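Local coordinates for Ara h 8 allergen isoform (Arachis hypogaea, PDB 6V8M), which binds 8-anilino-1-naphthalene sulfonate at several sites and, as a PR-10 allergen, probably carries small hydrophobic ligands in plant defence, at residues T11-P16 against A145-V150. Numbering follows the deposited sequence.
Sequences TSPVPP and AIEGYV
S12 donates the hydroxyl hydrogen of OG to E147 OE2 at 2.6 Å, and this short bond lies at the tight centre of the contact. The carboxylate takes it on the anti lone pair of OE2, the one turned away from OE1. E147 reaches across from the helix with CG anti to its backbone N (chi1 175°) and the chain extended beyond CG, which carries the acid over to the end of the strand. The same S12 OG accepts from V14 N at 3.0 Å, an ST turn with an N-H...O angle of 160°; the hydroxyl thus accepts from V14 N while donating to the carboxylate, which should hold its rotation. In the Bet v 1 fold this joins the end of edge strand 3-12, just before helix 16-25, to the C-terminal part of the long helix 129-152. S12 also pairs through its backbone with S111 and packs on L19. Beside the polar pair the packing stays close: V14 CG1 meets V150 CG1 at 3.7 Å, while V14 CG2 slides past E147 CG at 4.0 Å. On the solvent side, exposed P13 brings only CD near E147 OE2, at 3.7 Å. Here too the contact is looser and water-mediated: one water donates to E147 OE2 at 2.6 Å, giving that oxygen a second donor, and to T11 O at 2.8 Å.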
loop_
_atom_site.group_PDB
_atom_site.type_symbol
_atom_site.label_atom_id
_atom_site.label_comp_id
_atom_site.label_asym_id
_atom_site.label_seq_id
_atom_site.Cartn_x
_atom_site.Cartn_y
_atom_site.Cartn_z
ATOM N N THR A 11 -2.838 12.271 9.265
ATOM C CA THR A 11 -3.928 11.960 10.216
ATOM C C THR A 11 -5.171 11.587 9.427
ATOM O O THR A 11 -5.251 11.887 8.208
ATOM C CB THR A 11 -4.203 13.125 11.173
ATOM O OG1 THR A 11 -4.761 14.191 10.407
ATOM C CG2 THR A 11 -2.959 13.628 11.873
ATOM N N SER A 12 -6.112 10.986 10.141
ATOM C CA SER A 12 -7.443 10.593 9.643
ATOM C C SER A 12 -8.442 10.827 10.762
ATOM O O SER A 12 -8.102 10.649 11.931
ATOM C CB SER A 12 -7.460 9.136 9.196
ATOM O OG SER A 12 -8.789 8.728 8.918
ATOM N N PRO A 13 -9.696 11.204 10.457
ATOM C CA PRO A 13 -10.732 11.251 11.479
ATOM C C PRO A 13 -11.250 9.866 11.864
ATOM O O PRO A 13 -11.965 9.787 12.837
ATOM C CB PRO A 13 -11.812 12.119 10.823
ATOM C CG PRO A 13 -11.656 11.784 9.374
ATOM C CD PRO A 13 -10.160 11.728 9.158
ATOM N N VAL A 14 -10.882 8.818 11.111
ATOM C CA VAL A 14 -11.298 7.439 11.453
ATOM C C VAL A 14 -10.364 6.900 12.536
ATOM O O VAL A 14 -9.145 6.961 12.367
ATOM C CB VAL A 14 -11.286 6.529 10.221
ATOM C CG1 VAL A 14 -11.794 5.154 10.591
ATOM C CG2 VAL A 14 -12.041 7.137 9.051
ATOM N N PRO A 15 -10.913 6.363 13.655
ATOM C CA PRO A 15 -10.102 5.764 14.721
ATOM C C PRO A 15 -9.387 4.509 14.227
ATOM O O PRO A 15 -9.801 3.889 13.251
ATOM C CB PRO A 15 -11.118 5.434 15.825
ATOM C CG PRO A 15 -12.431 5.304 15.096
ATOM C CD PRO A 15 -12.352 6.297 13.964
ATOM N N PRO A 16 -8.242 4.150 14.829
ATOM C CA PRO A 16 -7.332 3.197 14.210
ATOM C C PRO A 16 -7.848 1.758 14.087
ATOM O O PRO A 16 -7.558 1.176 13.058
ATOM C CB PRO A 16 -6.066 3.290 15.080
ATOM C CG PRO A 16 -6.565 3.796 16.416
ATOM C CD PRO A 16 -7.661 4.766 16.041
ATOM N N ALA A 145 -9.393 6.374 -0.568
ATOM C CA ALA A 145 -10.665 5.801 -1.061
ATOM C C ALA A 145 -11.278 4.895 0.013
ATOM O O ALA A 145 -12.504 4.958 0.269
ATOM C CB ALA A 145 -10.426 5.104 -2.383
ATOM N N ILE A 146 -10.456 4.090 0.687
ATOM C CA ILE A 146 -10.958 3.216 1.775
ATOM C C ILE A 146 -11.410 4.089 2.947
ATOM O O ILE A 146 -12.488 3.815 3.514
ATOM C CB ILE A 146 -9.889 2.182 2.156
ATOM C CG1 ILE A 146 -9.639 1.218 0.982
ATOM C CG2 ILE A 146 -10.360 1.455 3.400
ATOM C CD1 ILE A 146 -8.460 0.284 1.136
ATOM N N GLU A 147 -10.622 5.110 3.285
ATOM C CA GLU A 147 -10.988 6.021 4.394
ATOM C C GLU A 147 -12.361 6.655 4.101
ATOM O O GLU A 147 -13.220 6.707 4.990
ATOM C CB GLU A 147 -9.890 7.056 4.582
ATOM C CG GLU A 147 -10.230 8.103 5.617
ATOM C CD GLU A 147 -9.360 9.330 5.476
ATOM O OE1 GLU A 147 -9.349 9.913 4.364
ATOM O OE2 GLU A 147 -8.679 9.665 6.449
ATOM N N GLY A 148 -12.592 7.107 2.873
ATOM C CA GLY A 148 -13.867 7.741 2.492
ATOM C C GLY A 148 -15.025 6.769 2.596
ATOM O O GLY A 148 -16.105 7.152 3.062
ATOM N N TYR A 149 -14.808 5.530 2.201
ATOM C CA TYR A 149 -15.829 4.467 2.285
ATOM C C TYR A 149 -16.239 4.249 3.745
ATOM O O TYR A 149 -17.445 4.142 4.035
ATOM C CB TYR A 149 -15.300 3.212 1.611
ATOM C CG TYR A 149 -16.153 2.009 1.843
ATOM C CD1 TYR A 149 -17.263 1.762 1.068
ATOM C CD2 TYR A 149 -15.817 1.108 2.839
ATOM C CE1 TYR A 149 -18.032 0.627 1.274
ATOM C CE2 TYR A 149 -16.578 -0.022 3.067
ATOM C CZ TYR A 149 -17.682 -0.266 2.272
ATOM O OH TYR A 149 -18.442 -1.376 2.506
ATOM N N VAL A 150 -15.273 4.181 4.650
ATOM C CA VAL A 150 -15.538 3.983 6.103
ATOM C C VAL A 150 -16.363 5.161 6.641
ATOM O O VAL A 150 -17.263 4.940 7.468
ATOM C CB VAL A 150 -14.222 3.843 6.867
ATOM C CG1 VAL A 150 -14.453 3.888 8.374
ATOM C CG2 VAL A 150 -13.531 2.556 6.447
HETATM O O HOH W 1 -6.471 10.820 5.904
#